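Long-range contact in 3',5'-cyclic-nucleotide phosphodiesterase 1 (PDB 4OJV), which belongs to the class-II cyclic-nucleotide phosphodiesterases, in the metallo-hydrolase/oxidoreductase clan, and holds two zinc ions: residues K234-E246 with I268-C280. Sequence-based numbering, arbitrary orientation.
Sequences KSKDCIIVCGDVE and IPLVHLKGILVEC. With ZN (zinc ion), chain D; ZN (zinc ion), chain E.
Asp237 splits its carboxylate between two residues of 268-280, one oxygen to each, where the parallel strands 238-242 and 273-279 of a beta-alpha-beta unit begin. Asp237 OD1 accepts from His272 ND1 at 2.8 Å; the donor lies nearly on the C-O axis, OD1 stays close to the ring plane, and carboxylate and imidazole are turned 58° apart. A water also donates to OD1 and links it to Val271 O. The salt bridge from Lys274 NZ to Asp237 OD2 (2.8 Å) descends instead from above the carboxylate plane, because the lysine chain bends at chi2, chi3 and chi4 and curls back over the acid. Two grips of different direction should fix the carboxylate's rotation and probably favour its charged form. CB of Lys236 rests over one face of the His272 ring in a CH-pi contact, 4.0 Å from the centroid.

From here the backbones pair in parallel. Cys238 bonds through N to His272 O and through O to Lys274 N, and Ile240 likewise joins Gly275 O and Leu277 N. Strand 222-232 continues the sheet beyond 238-242, and helix 256-267 packs on the face bearing Ile240 and Ile276. On that face Ile240 CD1 meets Leu273 CD1 at 3.6 Å, while its CG2 touches Ile276 CD1. Ile276 CD1 also reaches Cys242 SG, which lies against Val278 CB.

Past the end of strand 238-242 the chain enters the dinuclear zinc site. Asp244 OD2 bridges both zinc ions, whose coordination includes His128, His130, Asp132, His133, His213 and His326. Glu279, whose OE1 also bonds to His294 ND1 and whose OE2 bonds to Ser281 OG, anchors the adjoining backbone: Val245 N donates to Glu279 OE1 at 3.0 Å, approaching 37° out of the carboxylate plane.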
ATOM      1  N   LYS A 234      -2.925   1.730  35.748  1.00 17.98           N
ATOM      2  CA  LYS A 234      -3.794   1.232  36.825  1.00 20.56           C
ATOM      3  C   LYS A 234      -3.557  -0.246  37.128  1.00 21.82           C
ATOM      4  O   LYS A 234      -3.266  -0.617  38.270  1.00 23.32           O
ATOM      5  CB  LYS A 234      -5.273   1.465  36.498  1.00 24.04           C
ATOM      6  CG  LYS A 234      -6.224   0.982  37.589  1.00 26.68           C
ATOM      7  CD  LYS A 234      -7.682   1.166  37.203  1.00 31.31           C
ATOM      8  CE  LYS A 234      -8.601   0.855  38.375  1.00 33.27           C
ATOM      9  NZ  LYS A 234     -10.033   1.067  38.034  1.00 37.17           N
ATOM     10  N   SER A 235      -3.684  -1.078  36.096  1.00 18.80           N
ATOM     11  CA  SER A 235      -3.573  -2.526  36.236  1.00 17.08           C
ATOM     12  C   SER A 235      -2.129  -3.007  36.292  1.00 15.89           C
ATOM     13  O   SER A 235      -1.860  -4.108  36.776  1.00 17.94           O
ATOM     14  CB  SER A 235      -4.294  -3.228  35.083  1.00 17.10           C
ATOM     15  OG  SER A 235      -3.576  -3.045  33.868  1.00 16.06           O
ATOM     16  N   LYS A 236      -1.212  -2.196  35.765  1.00 16.24           N
ATOM     17  CA  LYS A 236       0.197  -2.573  35.578  1.00 15.68           C
ATOM     18  C   LYS A 236       0.386  -3.609  34.461  1.00 15.12           C
ATOM     19  O   LYS A 236       1.495  -4.075  34.225  1.00 15.03           O
ATOM     20  CB  LYS A 236       0.872  -3.027  36.893  1.00 17.98           C
ATOM     21  CG  LYS A 236       0.770  -2.026  38.040  1.00 20.07           C
ATOM     22  CD  LYS A 236       1.401  -0.687  37.700  1.00 24.77           C
ATOM     23  CE  LYS A 236       1.182   0.320  38.819  1.00 27.02           C
ATOM     24  NZ  LYS A 236       1.358   1.711  38.321  1.00 28.67           N
ATOM     25  N   ASP A 237      -0.698  -3.962  33.780  1.00 13.87           N
ATOM     26  CA  ASP A 237      -0.593  -4.864  32.629  1.00 13.33           C
ATOM     27  C   ASP A 237       0.090  -4.188  31.446  1.00 13.26           C
ATOM     28  O   ASP A 237      -0.085  -2.989  31.209  1.00 13.21           O
ATOM     29  CB  ASP A 237      -1.961  -5.384  32.199  1.00 14.15           C
ATOM     30  CG  ASP A 237      -2.498  -6.480  33.104  1.00 14.78           C
ATOM     31  OD1 ASP A 237      -1.826  -6.874  34.087  1.00 16.48           O
ATOM     32  OD2 ASP A 237      -3.615  -6.949  32.810  1.00 15.31           O
ATOM     33  N   CYS A 238       0.878  -4.974  30.718  1.00 13.12           N
ATOM     34  CA  CYS A 238       1.657  -4.485  29.590  1.00 12.96           C
ATOM     35  C   CYS A 238       1.487  -5.353  28.360  1.00 12.15           C
ATOM     36  O   CYS A 238       1.230  -6.560  28.451  1.00 12.81           O
ATOM     37  CB  CYS A 238       3.145  -4.492  29.920  1.00 13.35           C
ATOM     38  SG  CYS A 238       3.596  -3.517  31.359  1.00 14.19           S
ATOM     39  N   ILE A 239       1.672  -4.728  27.202  1.00 11.57           N
ATOM     40  CA  ILE A 239       1.894  -5.456  25.961  1.00 11.84           C
ATOM     41  C   ILE A 239       3.172  -4.929  25.319  1.00 11.02           C
ATOM     42  O   ILE A 239       3.547  -3.775  25.517  1.00 12.03           O
ATOM     43  CB  ILE A 239       0.699  -5.351  24.983  1.00 12.80           C
ATOM     44  CG1 ILE A 239       0.323  -3.880  24.738  1.00 13.39           C
ATOM     45  CG2 ILE A 239      -0.476  -6.198  25.468  1.00 13.50           C
ATOM     46  CD1 ILE A 239      -0.690  -3.663  23.636  1.00 15.41           C
ATOM     47  N   ILE A 240       3.834  -5.794  24.560  1.00 11.09           N
ATOM     48  CA  ILE A 240       5.035  -5.434  23.817  1.00 11.42           C
ATOM     49  C   ILE A 240       4.689  -5.551  22.338  1.00 10.88           C
ATOM     50  O   ILE A 240       4.197  -6.586  21.900  1.00 11.23           O
ATOM     51  CB  ILE A 240       6.213  -6.369  24.156  1.00 11.53           C
ATOM     52  CG1 ILE A 240       6.591  -6.237  25.635  1.00 12.84           C
ATOM     53  CG2 ILE A 240       7.414  -6.093  23.255  1.00 13.47           C
ATOM     54  CD1 ILE A 240       7.553  -7.300  26.133  1.00 14.18           C
ATOM     55  N   VAL A 241       4.918  -4.479  21.586  1.00 11.02           N
ATOM     56  CA  VAL A 241       4.596  -4.469  20.163  1.00 11.07           C
ATOM     57  C   VAL A 241       5.882  -4.129  19.422  1.00 10.61           C
ATOM     58  O   VAL A 241       6.450  -3.052  19.616  1.00 11.44           O
ATOM     59  CB  VAL A 241       3.454  -3.479  19.825  1.00 11.29           C
ATOM     60  CG1 VAL A 241       3.038  -3.645  18.374  1.00 12.64           C
ATOM     61  CG2 VAL A 241       2.248  -3.695  20.733  1.00 12.85           C
ATOM     62  N   CYS A 242       6.318  -5.038  18.551  1.00 10.49           N
ATOM     63  CA  CYS A 242       7.678  -4.997  18.006  1.00 10.93           C
ATOM     64  C   CYS A 242       7.753  -4.575  16.549  1.00 10.84           C
ATOM     65  O   CYS A 242       6.914  -4.950  15.721  1.00 11.76           O
ATOM     66  CB  CYS A 242       8.328  -6.381  18.118  1.00 11.57           C
ATOM     67  SG  CYS A 242       8.399  -7.044  19.794  1.00 12.83           S
ATOM     68  N   GLY A 243       8.801  -3.828  16.227  1.00 10.75           N
ATOM     69  CA  GLY A 243       9.206  -3.668  14.836  1.00 11.16           C
ATOM     70  C   GLY A 243      10.071  -4.826  14.372  1.00 10.55           C
ATOM     71  O   GLY A 243      10.495  -5.661  15.190  1.00 10.97           O
ATOM     72  N   ASP A 244      10.351  -4.858  13.065  1.00 10.35           N
ATOM     73  CA  ASP A 244      11.176  -5.905  12.446  1.00 10.87           C
ATOM     74  C   ASP A 244      12.499  -5.987  13.216  1.00 10.87           C
ATOM     75  O   ASP A 244      13.013  -4.964  13.686  1.00 11.13           O
ATOM     76  CB  ASP A 244      11.510  -5.605  10.961  1.00 11.07           C
ATOM     77  CG  ASP A 244      10.274  -5.351  10.040  1.00 10.53           C
ATOM     78  OD1 ASP A 244       9.144  -5.516  10.614  1.00 10.97           O
ATOM     79  OD2 ASP A 244      10.488  -4.939   8.781  1.00 12.90           O
ATOM     80  N   VAL A 245      13.060  -7.183  13.325  1.00 11.40           N
ATOM     81  CA  VAL A 245      14.215  -7.385  14.193  1.00 11.32           C
ATOM     82  C   VAL A 245      14.970  -8.645  13.796  1.00 11.81           C
ATOM     83  O   VAL A 245      14.386  -9.611  13.294  1.00 12.45           O
ATOM     84  CB  VAL A 245      13.774  -7.434  15.686  1.00 11.65           C
ATOM     85  CG1 VAL A 245      12.889  -8.650  15.954  1.00 13.15           C
ATOM     86  CG2 VAL A 245      14.971  -7.418  16.634  1.00 13.02           C
ATOM     87  N   GLU A 246      16.283  -8.617  14.031  1.00 12.53           N
ATOM     88  CA  GLU A 246      17.141  -9.794  13.934  1.00 14.14           C
ATOM     89  C   GLU A 246      17.929  -9.952  15.233  1.00 14.77           C
ATOM     90  O   GLU A 246      18.067  -9.004  16.011  1.00 14.78           O
ATOM     91  CB  GLU A 246      18.093  -9.669  12.741  1.00 16.42           C
ATOM     92  CG  GLU A 246      19.045  -8.494  12.846  1.00 18.12           C
ATOM     93  CD  GLU A 246      20.070  -8.449  11.736  1.00 20.65           C
ATOM     94  OE1 GLU A 246      20.901  -7.524  11.776  1.00 22.74           O
ATOM     95  OE2 GLU A 246      20.041  -9.322  10.836  1.00 23.20           O
ATOM     96  N   ILE A 268       8.573  -5.952  34.623  1.00 15.96           N
ATOM     97  CA  ILE A 268       7.232  -6.416  34.291  1.00 15.72           C
ATOM     98  C   ILE A 268       7.096  -7.882  34.684  1.00 16.57           C
ATOM     99  O   ILE A 268       7.586  -8.756  33.980  1.00 16.50           O
ATOM    100  CB  ILE A 268       6.928  -6.274  32.780  1.00 15.44           C
ATOM    101  CG1 ILE A 268       7.183  -4.839  32.291  1.00 15.36           C
ATOM    102  CG2 ILE A 268       5.494  -6.709  32.504  1.00 15.45           C
ATOM    103  CD1 ILE A 268       7.281  -4.691  30.781  1.00 16.61           C
ATOM    104  N   PRO A 269       6.428  -8.164  35.813  1.00 17.02           N
ATOM    105  CA  PRO A 269       6.192  -9.568  36.151  1.00 17.23           C
ATOM    106  C   PRO A 269       5.454 -10.293  35.026  1.00 16.69           C
ATOM    107  O   PRO A 269       4.598  -9.700  34.374  1.00 16.48           O
ATOM    108  CB  PRO A 269       5.328  -9.483  37.416  1.00 18.25           C
ATOM    109  CG  PRO A 269       5.673  -8.161  38.012  1.00 18.34           C
ATOM    110  CD  PRO A 269       5.883  -7.249  36.830  1.00 17.70           C
ATOM    111  N   LEU A 270       5.782 -11.563  34.799  1.00 15.80           N
ATOM    112  CA  LEU A 270       5.203 -12.306  33.687  1.00 15.71           C
ATOM    113  C   LEU A 270       3.675 -12.254  33.671  1.00 16.28           C
ATOM    114  O   LEU A 270       3.070 -12.131  32.607  1.00 17.20           O
ATOM    115  CB  LEU A 270       5.699 -13.758  33.680  1.00 17.23           C
ATOM    116  CG  LEU A 270       5.213 -14.603  32.494  1.00 17.38           C
ATOM    117  CD1 LEU A 270       5.684 -14.018  31.171  1.00 19.13           C
ATOM    118  CD2 LEU A 270       5.648 -16.057  32.612  1.00 20.01           C
ATOM    119  N   VAL A 271       3.055 -12.333  34.849  1.00 17.12           N
ATOM    120  CA  VAL A 271       1.601 -12.284  34.949  1.00 17.37           C
ATOM    121  C   VAL A 271       1.016 -10.974  34.385  1.00 16.52           C
ATOM    122  O   VAL A 271      -0.126 -10.960  33.921  1.00 17.48           O
ATOM    123  CB  VAL A 271       1.116 -12.574  36.395  1.00 18.52           C
ATOM    124  CG1 VAL A 271       1.516 -11.463  37.357  1.00 19.14           C
ATOM    125  CG2 VAL A 271      -0.384 -12.826  36.432  1.00 22.65           C
ATOM    126  N   HIS A 272       1.809  -9.901  34.416  1.00 14.98           N
ATOM    127  CA  HIS A 272       1.411  -8.611  33.832  1.00 14.96           C
ATOM    128  C   HIS A 272       1.739  -8.460  32.367  1.00 14.87           C
ATOM    129  O   HIS A 272       1.305  -7.495  31.740  1.00 15.65           O
ATOM    130  CB  HIS A 272       1.995  -7.439  34.613  1.00 16.11           C
ATOM    131  CG  HIS A 272       1.353  -7.230  35.965  1.00 15.83           C
ATOM    132  ND1 HIS A 272       0.068  -6.846  36.106  1.00 16.45           N
ATOM    133  CD2 HIS A 272       1.868  -7.368  37.253  1.00 18.16           C
ATOM    134  CE1 HIS A 272      -0.222  -6.745  37.419  1.00 17.66           C
ATOM    135  NE2 HIS A 272       0.881  -7.059  38.115  1.00 20.25           N
ATOM    136  N   LEU A 273       2.508  -9.391  31.801  1.00 13.79           N
ATOM    137  CA  LEU A 273       2.849  -9.325  30.382  1.00 13.31           C
ATOM    138  C   LEU A 273       1.769 -10.053  29.592  1.00 13.43           C
ATOM    139  O   LEU A 273       1.748 -11.288  29.547  1.00 14.93           O
ATOM    140  CB  LEU A 273       4.240  -9.914  30.131  1.00 14.31           C
ATOM    141  CG  LEU A 273       4.749  -9.820  28.685  1.00 14.79           C
ATOM    142  CD1 LEU A 273       4.726  -8.391  28.152  1.00 15.90           C
ATOM    143  CD2 LEU A 273       6.136 -10.426  28.569  1.00 15.76           C
ATOM    144  N   LYS A 274       0.860  -9.291  28.991  1.00 13.41           N
ATOM    145  CA  LYS A 274      -0.353  -9.861  28.412  1.00 13.99           C
ATOM    146  C   LYS A 274      -0.183 -10.324  26.972  1.00 13.65           C
ATOM    147  O   LYS A 274      -1.028 -11.038  26.442  1.00 14.58           O
ATOM    148  CB  LYS A 274      -1.527  -8.878  28.515  1.00 14.25           C
ATOM    149  CG  LYS A 274      -1.735  -8.263  29.905  1.00 15.51           C
ATOM    150  CD  LYS A 274      -1.790  -9.284  31.042  1.00 16.53           C
ATOM    151  CE  LYS A 274      -3.090 -10.065  31.074  1.00 17.27           C
ATOM    152  NZ  LYS A 274      -4.259  -9.148  31.193  1.00 17.86           N
ATOM    153  N   GLY A 275       0.918  -9.931  26.344  1.00 12.87           N
ATOM    154  CA  GLY A 275       1.167 -10.338  24.975  1.00 13.05           C
ATOM    155  C   GLY A 275       2.414  -9.695  24.438  1.00 11.31           C
ATOM    156  O   GLY A 275       2.776  -8.572  24.825  1.00 11.80           O
ATOM    157  N   ILE A 276       3.073 -10.415  23.537  1.00 11.43           N
ATOM    158  CA  ILE A 276       4.138  -9.850  22.719  1.00 11.50           C
ATOM    159  C   ILE A 276       3.799 -10.080  21.256  1.00 10.74           C
ATOM    160  O   ILE A 276       3.559 -11.221  20.851  1.00 11.16           O
ATOM    161  CB  ILE A 276       5.538 -10.404  23.074  1.00 12.60           C
ATOM    162  CG1 ILE A 276       6.601  -9.818  22.134  1.00 13.85           C
ATOM    163  CG2 ILE A 276       5.553 -11.920  23.106  1.00 16.30           C
ATOM    164  CD1 ILE A 276       8.024  -9.880  22.637  1.00 18.28           C
ATOM    165  N   LEU A 277       3.752  -8.986  20.493  1.00 10.49           N
ATOM    166  CA  LEU A 277       3.557  -9.025  19.045  1.00  9.73           C
ATOM    167  C   LEU A 277       4.918  -8.890  18.391  1.00  9.32           C
ATOM    168  O   LEU A 277       5.508  -7.820  18.412  1.00 10.00           O
ATOM    169  CB  LEU A 277       2.613  -7.912  18.575  1.00 10.72           C
ATOM    170  CG  LEU A 277       1.107  -8.179  18.631  1.00 11.72           C
ATOM    171  CD1 LEU A 277       0.618  -8.411  20.055  1.00 13.16           C
ATOM    172  CD2 LEU A 277       0.340  -7.033  17.980  1.00 13.85           C
ATOM    173  N   VAL A 278       5.422  -9.986  17.841  1.00  9.25           N
ATOM    174  CA  VAL A 278       6.799 -10.030  17.377  1.00  9.47           C
ATOM    175  C   VAL A 278       6.873 -10.824  16.080  1.00 10.37           C
ATOM    176  O   VAL A 278       6.140 -11.801  15.894  1.00 10.36           O
ATOM    177  CB  VAL A 278       7.746 -10.618  18.461  1.00 10.59           C
ATOM    178  CG1 VAL A 278       7.342 -12.030  18.847  1.00 12.11           C
ATOM    179  CG2 VAL A 278       9.202 -10.569  18.014  1.00 12.25           C
ATOM    180  N   GLU A 279       7.779 -10.432  15.196  1.00 10.50           N
ATOM    181  CA  GLU A 279       7.852 -11.083  13.905  1.00 11.02           C
ATOM    182  C   GLU A 279       8.405 -12.502  13.942  1.00 11.55           C
ATOM    183  O   GLU A 279       9.223 -12.861  14.805  1.00 11.75           O
ATOM    184  CB  GLU A 279       8.689 -10.270  12.921  1.00 10.66           C
ATOM    185  CG  GLU A 279      10.185 -10.212  13.215  1.00 11.14           C
ATOM    186  CD  GLU A 279      10.988 -10.143  11.929  1.00 10.69           C
ATOM    187  OE1 GLU A 279      11.466  -9.044  11.586  1.00 11.16           O
ATOM    188  OE2 GLU A 279      11.113 -11.193  11.256  1.00 11.05           O
ATOM    189  N   CYS A 280       7.980 -13.282  12.953  1.00 12.20           N
ATOM    190  CA  CYS A 280       8.777 -14.401  12.483  1.00 11.71           C
ATOM    191  C   CYS A 280       8.590 -14.413  10.976  1.00 11.76           C
ATOM    192  O   CYS A 280       7.690 -15.071  10.451  1.00 13.06           O
ATOM    193  CB  CYS A 280       8.361 -15.717  13.139  1.00 12.19           C
ATOM    194  SG  CYS A 280       9.578 -17.020  12.875  1.00 13.15           S
TER
HETATM  195 ZN    ZN D 403      11.840  -3.513   7.741  1.00 14.28          ZN
HETATM  196 ZN    ZN E 404       8.791  -4.835   7.539  1.00 12.85          ZN
HETATM  197  O   HOH W   1      -2.363  -9.472  34.878  1.00 23.20           O
HETATM  198  O   HOH W   2       5.140  -7.061  15.581  1.00 11.58           O
HETATM  199  O   HOH W   3       8.647  -7.759  15.106  1.00 12.01           O
HETATM  200  O   HOH W   4      10.186  -3.587   6.792  1.00 13.33           O